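Local coordinates for protein beta-n-acetylhexosaminidase (Streptomyces plicatus, PDB 1HP5) that hydrolyses terminal N-acetylhexosamine residues from glycosides, probably with help from the substrate's own acetamido group, as in other family 20 enzymes, at residues E250-G255 with G317-H322; W350-G355 with D374-E379; L363-G368 with G389-P394. All blocks are in the same frame, centred on the assembly; numbering follows the deposited sequence.

All three contacts lie in the catalytic (beta/alpha)8 barrel, and all three touch the bound thiazoline NGT. Contact 1 joins the loops after strands 246-250 and 313-315, the two ends of the strand order, and so probably helps close the barrel. Contact 2 sets the turn after strand 346-350 against helix 374-385. Contact 3 pairs strands 363-366 and 389-392, which that helix connects. Contact 1 is complete in the chain before contact 2 begins, while the segments of contacts 2 and 3 alternate. Centres of contacts 2 and 3 are about 10 Å apart. Contact 1 is about 14 Å from each. Together they supply carboxylates and two tryptophans to one sugar pocket.

Contact 1. Residues E250-G255 with G317-H322; sequences EIDMPG and GGDEAH. With NGT (3ar,5R,6S,7R,7ar-5-hydroxymethyl-2-methyl-5,6,7,7a-tetrahydro-3ah-pyrano[3,2-D]thiazole-6,7-diol), chain F.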
loop_
_atom_site.group_PDB
_atom_site.type_symbol
_atom_site.label_atom_id
_atom_site.label_comp_id
_atom_site.label_asym_id
_atom_site.label_seq_id
_atom_site.Cartn_x
_atom_site.Cartn_y
_atom_site.Cartn_z
ATOM N N GLU A 250 6.131 -5.500 9.319
ATOM C CA GLU A 250 5.617 -5.328 10.665
ATOM C C GLU A 250 5.703 -6.610 11.456
ATOM O O GLU A 250 5.271 -7.668 10.993
ATOM C CB GLU A 250 4.153 -4.886 10.663
ATOM C CG GLU A 250 3.638 -4.542 12.069
ATOM C CD GLU A 250 2.123 -4.445 12.161
ATOM O OE1 GLU A 250 1.466 -4.139 11.137
ATOM O OE2 GLU A 250 1.588 -4.660 13.271
ATOM N N ILE A 251 6.290 -6.511 12.641
ATOM C CA ILE A 251 6.354 -7.638 13.556
ATOM C C ILE A 251 5.624 -7.051 14.757
ATOM O O ILE A 251 6.205 -6.298 15.544
ATOM C CB ILE A 251 7.792 -8.006 13.938
ATOM C CG1 ILE A 251 8.552 -8.508 12.701
ATOM C CG2 ILE A 251 7.768 -9.084 14.994
ATOM C CD1 ILE A 251 7.939 -9.741 12.040
ATOM N N ASP A 252 4.341 -7.374 14.874
ATOM C CA ASP A 252 3.508 -6.833 15.946
ATOM C C ASP A 252 3.954 -7.263 17.335
ATOM O O ASP A 252 4.176 -8.445 17.585
ATOM C CB ASP A 252 2.046 -7.241 15.730
ATOM C CG ASP A 252 1.062 -6.228 16.296
ATOM O OD1 ASP A 252 1.423 -5.519 17.261
ATOM O OD2 ASP A 252 -0.080 -6.153 15.783
ATOM N N MET A 253 4.074 -6.291 18.235
ATOM C CA MET A 253 4.480 -6.543 19.614
ATOM C C MET A 253 4.063 -5.367 20.493
ATOM O O MET A 253 3.966 -4.237 20.016
ATOM C CB MET A 253 5.998 -6.735 19.695
ATOM C CG MET A 253 6.811 -5.581 19.118
ATOM S SD MET A 253 8.604 -5.874 19.190
ATOM C CE MET A 253 8.859 -6.821 17.679
ATOM N N PRO A 254 3.821 -5.614 21.793
ATOM C CA PRO A 254 3.917 -6.915 22.469
ATOM C C PRO A 254 2.655 -7.767 22.329
ATOM O O PRO A 254 2.631 -8.921 22.756
ATOM C CB PRO A 254 4.187 -6.523 23.915
ATOM C CG PRO A 254 3.305 -5.309 24.069
ATOM C CD PRO A 254 3.574 -4.536 22.771
ATOM N N GLY A 255 1.605 -7.195 21.743
ATOM C CA GLY A 255 0.370 -7.942 21.556
ATOM C C GLY A 255 0.343 -8.630 20.197
ATOM O O GLY A 255 1.289 -8.481 19.417
ATOM N N GLY A 317 4.177 -2.572 15.382
ATOM C CA GLY A 317 2.800 -2.703 15.831
ATOM C C GLY A 317 2.494 -2.009 17.149
ATOM O O GLY A 317 2.651 -0.796 17.264
ATOM N N GLY A 318 2.040 -2.777 18.135
ATOM C CA GLY A 318 1.727 -2.207 19.435
ATOM C C GLY A 318 0.240 -2.040 19.695
ATOM O O GLY A 318 -0.164 -1.455 20.702
ATOM N N ASP A 319 -0.576 -2.568 18.791
ATOM C CA ASP A 319 -2.022 -2.474 18.907
ATOM C C ASP A 319 -2.615 -3.581 19.761
ATOM O O ASP A 319 -2.079 -4.688 19.838
ATOM C CB ASP A 319 -2.665 -2.554 17.518
ATOM C CG ASP A 319 -2.388 -3.885 16.828
ATOM O OD1 ASP A 319 -1.200 -4.257 16.732
ATOM O OD2 ASP A 319 -3.348 -4.560 16.386
ATOM N N GLU A 320 -3.725 -3.256 20.411
ATOM C CA GLU A 320 -4.474 -4.213 21.215
ATOM C C GLU A 320 -3.678 -5.145 22.115
ATOM O O GLU A 320 -3.914 -6.354 22.124
ATOM C CB GLU A 320 -5.361 -5.041 20.281
ATOM C CG GLU A 320 -6.068 -4.180 19.242
ATOM C CD GLU A 320 -6.936 -4.979 18.292
ATOM O OE1 GLU A 320 -6.442 -5.965 17.696
ATOM O OE2 GLU A 320 -8.116 -4.612 18.134
ATOM N N ALA A 321 -2.721 -4.597 22.856
ATOM C CA ALA A 321 -1.959 -5.418 23.790
ATOM C C ALA A 321 -2.809 -5.389 25.059
ATOM O O ALA A 321 -2.367 -4.928 26.106
ATOM C CB ALA A 321 -0.595 -4.802 24.051
ATOM N N HIS A 322 -4.039 -5.885 24.949
ATOM C CA HIS A 322 -4.974 -5.873 26.068
ATOM C C HIS A 322 -4.652 -6.799 27.236
ATOM O O HIS A 322 -5.270 -6.698 28.297
ATOM C CB HIS A 322 -6.388 -6.144 25.552
ATOM C CG HIS A 322 -6.846 -5.151 24.528
ATOM N ND1 HIS A 322 -6.622 -3.798 24.658
ATOM C CD2 HIS A 322 -7.527 -5.312 23.369
ATOM C CE1 HIS A 322 -7.145 -3.166 23.622
ATOM N NE2 HIS A 322 -7.701 -4.061 22.825
HETATM C C1 NGT F . -7.771 -3.967 14.234
HETATM C C2 NGT F . -6.689 -4.943 14.784
HETATM C C3 NGT F . -6.359 -6.079 13.756
HETATM C C4 NGT F . -7.614 -6.637 13.061
HETATM C C5 NGT F . -8.429 -5.487 12.430
HETATM C C6 NGT F . -9.711 -5.945 11.738
HETATM C C7 NGT F . -5.391 -3.112 14.357
HETATM C C8 NGT F . -4.239 -2.134 14.379
HETATM N N2 NGT F . -5.484 -4.166 15.045
HETATM S S1 NGT F . -6.745 -2.737 13.289
HETATM O O3 NGT F . -5.648 -7.121 14.405
HETATM O O4 NGT F . -7.217 -7.561 12.063
HETATM O O5 NGT F . -8.808 -4.504 13.468
HETATM O O6 NGT F . -10.322 -4.864 11.034
HETATM O O HOH W 1 0.841 -5.203 20.061
#
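Glu250 reaches Gly317 with one carboxylate oxygen: OE2 lies 3.4 Å from Gly317 CA. Its other oxygen, OE1, is held by His192 and His194, and OE2 also takes the indole N-H of Trp350. Gly317 has no side chain, which leaves room here for Glu250 and Asp252 side by side. Asp252 makes the central polar link. Its CG stands roughly anti to the backbone N (chi1 -151°), which carries the carboxylate across to the 317-322 loop. Gly318 N donates to Asp252 OD1 at 2.9 Å. The bond is fairly straight, 165° at the hydrogen. It arrives on the syn side, but 32° out of the carboxylate plane. The Asp252 and Asp319 carboxylates meet nearly coplanar, though their closest oxygens are modelled too near for that spacing to be trusted. Next come Met253 and Pro254, joined by a cis peptide. Pro254 CG packs on Ala321 CB at 3.9 Å, and Phe329 of helix 326-342 lies against both side chains. At Gly255 a water bridges the loops. It accepts from Gly255 N at 2.7 Å, and donates to Asp252 OD1 at 2.9 Å and to Asp319 O at 3.0 Å. Asp252 OD1 therefore holds two donors. Asp319, beside Asp252, presents OD2 to the ligand, 2.6 Å from NGT N2. Glu320 follows with OE1 3.1 Å from NGT C2, and His256 bonds that same oxygen. The neighbouring Asp319 and Glu320 at the mouth of the barrel are consistent with the Asp-Glu pair of family 20 hexosaminidases. In that family the aspartate orients the acetamido nitrogen and the glutamate acts as acid and base. NGT resembles the cyclic intermediate of this substrate-assisted mechanism.

Contact 2. Residues W350-G355 with D374-E379; sequences WHQLAG and DAEKAE. With NGT (3ar,5R,6S,7R,7ar-5-hydroxymethyl-2-methyl-5,6,7,7a-tetrahydro-3ah-pyrano[3,2-D]thiazole-6,7-diol), chain F.
A His-carboxylate hydrogen bond between His351 and Glu376 ties the 3-10 turn after barrel strand 346-350 to helix 374-385. His351 NE2 donates to Glu376 OE2 at 2.6 Å, with 168° at the hydrogen. The oxygen uses its anti lone pair and lies almost in the ring plane. Ring and carboxylate are nearly coplanar, 21° apart. The long Glu376 chain reaches the ring because it is extended and CG is anti to the backbone N (chi1 -165°). OE2 also bonds a glycerol, probably from the crystallisation liquor. Gln352 NE2 sits 3.4 Å above one face of the His351 ring, toward the rim, while Gln352 OE1 takes the indole N-H of Trp367. The helix is the one that crosses between two parallel strands of the (beta/alpha)8 barrel, so the bond fixes a loop at the strand ends to the outer helical layer. At the start of this loop, Trp350 lays a ring face under the ligand methyl, NGT C8, with CD2 3.4 Å away. One turn along the helix, Glu379 brings OE1 to 3.4 Å from Gly355 CA. A water donates to Ala354 O and Glu379 O, each at 2.7 Å.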
loop_
_atom_site.group_PDB
_atom_site.type_symbol
_atom_site.label_atom_id
_atom_site.label_comp_id
_atom_site.label_asym_id
_atom_site.label_seq_id
_atom_site.Cartn_x
_atom_site.Cartn_y
_atom_site.Cartn_z
ATOM N N TRP A 350 1.408 1.371 15.750
ATOM C CA TRP A 350 0.008 1.763 15.689
ATOM C C TRP A 350 -0.097 2.886 16.712
ATOM O O TRP A 350 0.791 3.023 17.555
ATOM C CB TRP A 350 -0.891 0.575 16.028
ATOM C CG TRP A 350 -0.786 -0.504 14.985
ATOM C CD1 TRP A 350 -0.125 -1.694 15.094
ATOM C CD2 TRP A 350 -1.343 -0.474 13.666
ATOM N NE1 TRP A 350 -0.240 -2.410 13.925
ATOM C CE2 TRP A 350 -0.982 -1.686 13.030
ATOM C CE3 TRP A 350 -2.117 0.456 12.959
ATOM C CZ2 TRP A 350 -1.367 -1.992 11.720
ATOM C CZ3 TRP A 350 -2.504 0.150 11.653
ATOM C CH2 TRP A 350 -2.127 -1.064 11.049
ATOM N N HIS A 351 -1.160 3.686 16.663
ATOM C CA HIS A 351 -1.228 4.827 17.567
ATOM C C HIS A 351 -1.208 4.571 19.077
ATOM O O HIS A 351 -1.066 5.517 19.850
ATOM C CB HIS A 351 -2.386 5.770 17.182
ATOM C CG HIS A 351 -3.742 5.294 17.595
ATOM N ND1 HIS A 351 -4.495 4.429 16.833
ATOM C CD2 HIS A 351 -4.499 5.601 18.676
ATOM C CE1 HIS A 351 -5.660 4.223 17.424
ATOM N NE2 HIS A 351 -5.687 4.924 18.545
ATOM N N GLN A 352 -1.328 3.316 19.508
ATOM C CA GLN A 352 -1.254 3.032 20.939
ATOM C C GLN A 352 0.144 3.427 21.405
ATOM O O GLN A 352 0.362 3.692 22.589
ATOM C CB GLN A 352 -1.471 1.545 21.236
ATOM C CG GLN A 352 -2.923 1.092 21.222
ATOM C CD GLN A 352 -3.568 1.286 19.870
ATOM O OE1 GLN A 352 -2.979 0.957 18.840
ATOM N NE2 GLN A 352 -4.785 1.818 19.861
ATOM N N LEU A 353 1.088 3.455 20.467
ATOM C CA LEU A 353 2.466 3.825 20.773
ATOM C C LEU A 353 2.526 5.267 21.273
ATOM O O LEU A 353 3.434 5.636 22.017
ATOM C CB LEU A 353 3.357 3.669 19.532
ATOM C CG LEU A 353 4.852 3.988 19.693
ATOM C CD1 LEU A 353 5.460 3.117 20.795
ATOM C CD2 LEU A 353 5.577 3.751 18.371
ATOM N N ALA A 354 1.553 6.076 20.861
ATOM C CA ALA A 354 1.489 7.475 21.266
ATOM C C ALA A 354 1.334 7.592 22.782
ATOM O O ALA A 354 1.608 8.640 23.361
ATOM C CB ALA A 354 0.327 8.170 20.569
ATOM N N GLY A 355 0.885 6.513 23.414
ATOM C CA GLY A 355 0.712 6.521 24.857
ATOM C C GLY A 355 1.877 5.861 25.573
ATOM O O GLY A 355 1.838 5.661 26.788
ATOM N N ASP A 374 -12.357 11.389 22.739
ATOM C CA ASP A 374 -11.491 12.557 22.663
ATOM C C ASP A 374 -10.145 12.328 23.334
ATOM O O ASP A 374 -9.108 12.745 22.816
ATOM C CB ASP A 374 -12.175 13.773 23.293
ATOM C CG ASP A 374 -13.405 14.216 22.519
ATOM O OD1 ASP A 374 -13.423 14.049 21.282
ATOM O OD2 ASP A 374 -14.346 14.746 23.142
ATOM N N ALA A 375 -10.154 11.664 24.484
ATOM C CA ALA A 375 -8.910 11.403 25.196
ATOM C C ALA A 375 -7.917 10.637 24.321
ATOM O O ALA A 375 -6.725 10.951 24.307
ATOM C CB ALA A 375 -9.191 10.628 26.475
ATOM N N GLU A 376 -8.402 9.640 23.587
ATOM C CA GLU A 376 -7.520 8.849 22.730
ATOM C C GLU A 376 -6.998 9.691 21.567
ATOM O O GLU A 376 -5.803 9.693 21.279
ATOM C CB GLU A 376 -8.252 7.613 22.189
ATOM C CG GLU A 376 -7.313 6.569 21.588
ATOM C CD GLU A 376 -8.026 5.284 21.197
ATOM O OE1 GLU A 376 -8.970 4.877 21.914
ATOM O OE2 GLU A 376 -7.634 4.675 20.181
ATOM N N LYS A 377 -7.898 10.406 20.903
ATOM C CA LYS A 377 -7.508 11.255 19.788
ATOM C C LYS A 377 -6.518 12.320 20.259
ATOM O O LYS A 377 -5.579 12.659 19.542
ATOM C CB LYS A 377 -8.741 11.923 19.171
ATOM C CG LYS A 377 -9.698 10.941 18.507
ATOM C CD LYS A 377 -10.930 11.638 17.937
ATOM C CE LYS A 377 -11.851 10.625 17.263
ATOM N NZ LYS A 377 -13.126 11.227 16.779
ATOM N N ALA A 378 -6.729 12.835 21.468
ATOM C CA ALA A 378 -5.854 13.864 22.036
ATOM C C ALA A 378 -4.437 13.342 22.237
ATOM O O ALA A 378 -3.461 14.029 21.961
ATOM C CB ALA A 378 -6.418 14.352 23.371
ATOM N N GLU A 379 -4.334 12.116 22.728
ATOM C CA GLU A 379 -3.040 11.498 22.969
ATOM C C GLU A 379 -2.251 11.420 21.656
ATOM O O GLU A 379 -1.037 11.635 21.632
ATOM C CB GLU A 379 -3.262 10.105 23.546
ATOM C CG GLU A 379 -2.066 9.485 24.212
ATOM C CD GLU A 379 -2.418 8.163 24.872
ATOM O OE1 GLU A 379 -2.589 7.160 24.142
ATOM O OE2 GLU A 379 -2.538 8.134 26.119
HETATM C C1 NGT F . -7.771 -3.967 14.234
HETATM C C2 NGT F . -6.689 -4.943 14.784
HETATM C C3 NGT F . -6.359 -6.079 13.756
HETATM C C4 NGT F . -7.614 -6.637 13.061
HETATM C C5 NGT F . -8.429 -5.487 12.430
HETATM C C6 NGT F . -9.711 -5.945 11.738
HETATM C C7 NGT F . -5.391 -3.112 14.357
HETATM C C8 NGT F . -4.239 -2.134 14.379
HETATM N N2 NGT F . -5.484 -4.166 15.045
HETATM S S1 NGT F . -6.745 -2.737 13.289
HETATM O O3 NGT F . -5.648 -7.121 14.405
HETATM O O4 NGT F . -7.217 -7.561 12.063
HETATM O O5 NGT F . -8.808 -4.504 13.468
HETATM O O6 NGT F . -10.322 -4.864 11.034
HETATM O O HOH W 2 1.098 11.263 23.267
#

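Contact 3. Residues L363-G368 with G389-P394; sequences LVQYWG and GLILSP. With NGT (3ar,5R,6S,7R,7ar-5-hydroxymethyl-2-methyl-5,6,7,7a-tetrahydro-3ah-pyrano[3,2-D]thiazole-6,7-diol), chain F.
Tyr366 O is gripped twice by Ser393. The backbone Ser393 N donates to it at 2.9 Å, nearly along the C=O axis. The hydroxyl Ser393 OG donates at 3.2 Å from above the carbonyl plane, 51° out of it. That hydroxyl in turn accepts from Gln365 NE2 at 3.2 Å. Gln365 is extended and its amide is fixed further by Glu444 at NE2 and by His315 at OE1. Behind this cluster the two parallel strands form a regular ladder. Val364 N donates to Gly389 O at 2.8 Å, Ile391 N to Val364 O at 2.9 Å, and Tyr366 N to Ile391 O at 2.8 Å. Leu363, Gln365 and Ile391 share the face toward the barrel interior. The Ile391 CD1 methyl meets Leu363 CD2, while its CG2 lies against Gln365 CG. Val364 and Leu390 run side by side on the other face. There Tyr366 and Leu390 also touch helix 374-385. This is a right-handed beta-alpha-beta crossover of the barrel. Beyond the strand, Trp367 turns its indole to the pocket, with CG between the backbone N and the carbonyl carbon (chi1 57°). NGT C8 sits 3.6 Å above the ring plane, over its centre, and NGT S1 is 3.5 Å from Trp367 CE3. The hydrogen bond at NE1 limits the ring's rotation. A leucine at Trp367 would probably strip one aromatic wall from the thiazoline methyl and leave Gln352 OE1 without its N-H. Trp350 and Trp367 meet edge-to-face. The Ser393, Gln365 and Tyr366 bonds hold the strand end, and the indole beyond it gives an aromatic face to the methyl, probably the place of the substrate's acetamido methyl.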
loop_
_atom_site.group_PDB
_atom_site.type_symbol
_atom_site.label_atom_id
_atom_site.label_comp_id
_atom_site.label_asym_id
_atom_site.label_seq_id
_atom_site.Cartn_x
_atom_site.Cartn_y
_atom_site.Cartn_z
ATOM N N LEU A 363 6.963 7.267 13.835
ATOM C CA LEU A 363 5.694 7.596 13.206
ATOM C C LEU A 363 4.672 6.675 13.838
ATOM O O LEU A 363 4.997 5.548 14.211
ATOM C CB LEU A 363 5.721 7.333 11.696
ATOM C CG LEU A 363 6.565 8.229 10.787
ATOM C CD1 LEU A 363 8.021 7.818 10.865
ATOM C CD2 LEU A 363 6.063 8.100 9.349
ATOM N N VAL A 364 3.444 7.152 13.989
ATOM C CA VAL A 364 2.411 6.307 14.554
ATOM C C VAL A 364 1.277 6.255 13.559
ATOM O O VAL A 364 0.969 7.247 12.888
ATOM C CB VAL A 364 1.898 6.820 15.927
ATOM C CG1 VAL A 364 3.049 6.838 16.923
ATOM C CG2 VAL A 364 1.255 8.199 15.788
ATOM N N GLN A 365 0.673 5.081 13.450
ATOM C CA GLN A 365 -0.419 4.869 12.520
ATOM C C GLN A 365 -1.733 4.868 13.281
ATOM O O GLN A 365 -1.997 3.972 14.075
ATOM C CB GLN A 365 -0.215 3.536 11.793
ATOM C CG GLN A 365 -1.179 3.300 10.642
ATOM C CD GLN A 365 -0.832 2.060 9.831
ATOM O OE1 GLN A 365 0.220 1.437 10.030
ATOM N NE2 GLN A 365 -1.714 1.698 8.906
ATOM N N TYR A 366 -2.547 5.889 13.032
ATOM C CA TYR A 366 -3.839 6.036 13.684
ATOM C C TYR A 366 -4.899 5.178 13.013
ATOM O O TYR A 366 -5.164 5.338 11.820
ATOM C CB TYR A 366 -4.290 7.493 13.629
ATOM C CG TYR A 366 -5.658 7.711 14.222
ATOM C CD1 TYR A 366 -5.847 7.716 15.605
ATOM C CD2 TYR A 366 -6.769 7.906 13.403
ATOM C CE1 TYR A 366 -7.107 7.914 16.155
ATOM C CE2 TYR A 366 -8.034 8.104 13.943
ATOM C CZ TYR A 366 -8.194 8.108 15.320
ATOM O OH TYR A 366 -9.443 8.305 15.859
ATOM N N TRP A 367 -5.516 4.281 13.780
ATOM C CA TRP A 367 -6.547 3.413 13.227
ATOM C C TRP A 367 -7.887 3.559 13.935
ATOM O O TRP A 367 -8.724 2.653 13.894
ATOM C CB TRP A 367 -6.102 1.945 13.266
ATOM C CG TRP A 367 -5.735 1.427 14.623
ATOM C CD1 TRP A 367 -4.592 1.692 15.319
ATOM C CD2 TRP A 367 -6.503 0.531 15.439
ATOM N NE1 TRP A 367 -4.596 1.018 16.512
ATOM C CE2 TRP A 367 -5.757 0.297 16.614
ATOM C CE3 TRP A 367 -7.748 -0.096 15.290
ATOM C CZ2 TRP A 367 -6.216 -0.541 17.641
ATOM C CZ3 TRP A 367 -8.204 -0.930 16.310
ATOM C CH2 TRP A 367 -7.438 -1.144 17.470
ATOM N N GLY A 368 -8.087 4.700 14.584
ATOM C CA GLY A 368 -9.341 4.933 15.275
ATOM C C GLY A 368 -10.429 5.264 14.273
ATOM O O GLY A 368 -10.218 5.173 13.067
ATOM N N GLY A 389 5.457 11.588 13.717
ATOM C CA GLY A 389 4.778 11.640 12.433
ATOM C C GLY A 389 3.483 10.845 12.470
ATOM O O GLY A 389 3.409 9.804 13.122
ATOM N N LEU A 390 2.460 11.322 11.770
ATOM C CA LEU A 390 1.172 10.636 11.755
ATOM C C LEU A 390 0.788 10.003 10.422
ATOM O O LEU A 390 0.829 10.652 9.377
ATOM C CB LEU A 390 0.056 11.602 12.162
ATOM C CG LEU A 390 -0.326 11.724 13.639
ATOM C CD1 LEU A 390 0.904 11.917 14.497
ATOM C CD2 LEU A 390 -1.298 12.884 13.795
ATOM N N ILE A 391 0.414 8.730 10.476
ATOM C CA ILE A 391 -0.040 8.005 9.297
ATOM C C ILE A 391 -1.518 7.770 9.586
ATOM O O ILE A 391 -1.867 7.163 10.598
ATOM C CB ILE A 391 0.665 6.639 9.149
ATOM C CG1 ILE A 391 2.165 6.842 8.916
ATOM C CG2 ILE A 391 0.064 5.871 7.971
ATOM C CD1 ILE A 391 2.980 5.577 9.087
ATOM N N LEU A 392 -2.392 8.257 8.714
ATOM C CA LEU A 392 -3.817 8.086 8.945
ATOM C C LEU A 392 -4.462 6.920 8.200
ATOM O O LEU A 392 -4.405 6.834 6.970
ATOM C CB LEU A 392 -4.563 9.379 8.599
ATOM C CG LEU A 392 -4.146 10.660 9.338
ATOM C CD1 LEU A 392 -5.045 11.815 8.897
ATOM C CD2 LEU A 392 -4.253 10.458 10.848
ATOM N N SER A 393 -5.073 6.018 8.957
ATOM C CA SER A 393 -5.778 4.879 8.380
ATOM C C SER A 393 -6.980 4.595 9.279
ATOM O O SER A 393 -7.016 3.594 9.989
ATOM C CB SER A 393 -4.854 3.654 8.290
ATOM O OG SER A 393 -4.445 3.199 9.569
ATOM N N PRO A 394 -7.973 5.500 9.277
ATOM C CA PRO A 394 -9.177 5.334 10.101
ATOM C C PRO A 394 -9.915 4.048 9.746
ATOM O O PRO A 394 -10.123 3.752 8.568
ATOM C CB PRO A 394 -10.001 6.582 9.775
ATOM C CG PRO A 394 -8.953 7.597 9.399
ATOM C CD PRO A 394 -8.007 6.780 8.550
HETATM C C1 NGT F . -7.771 -3.967 14.234
HETATM C C2 NGT F . -6.689 -4.943 14.784
HETATM C C3 NGT F . -6.359 -6.079 13.756
HETATM C C4 NGT F . -7.614 -6.637 13.061
HETATM C C5 NGT F . -8.429 -5.487 12.430
HETATM C C6 NGT F . -9.711 -5.945 11.738
HETATM C C7 NGT F . -5.391 -3.112 14.357
HETATM C C8 NGT F . -4.239 -2.134 14.379
HETATM N N2 NGT F . -5.484 -4.166 15.045
HETATM S S1 NGT F . -6.745 -2.737 13.289
HETATM O O3 NGT F . -5.648 -7.121 14.405
HETATM O O4 NGT F . -7.217 -7.561 12.063
HETATM O O5 NGT F . -8.808 -4.504 13.468
HETATM O O6 NGT F . -10.322 -4.864 11.034
#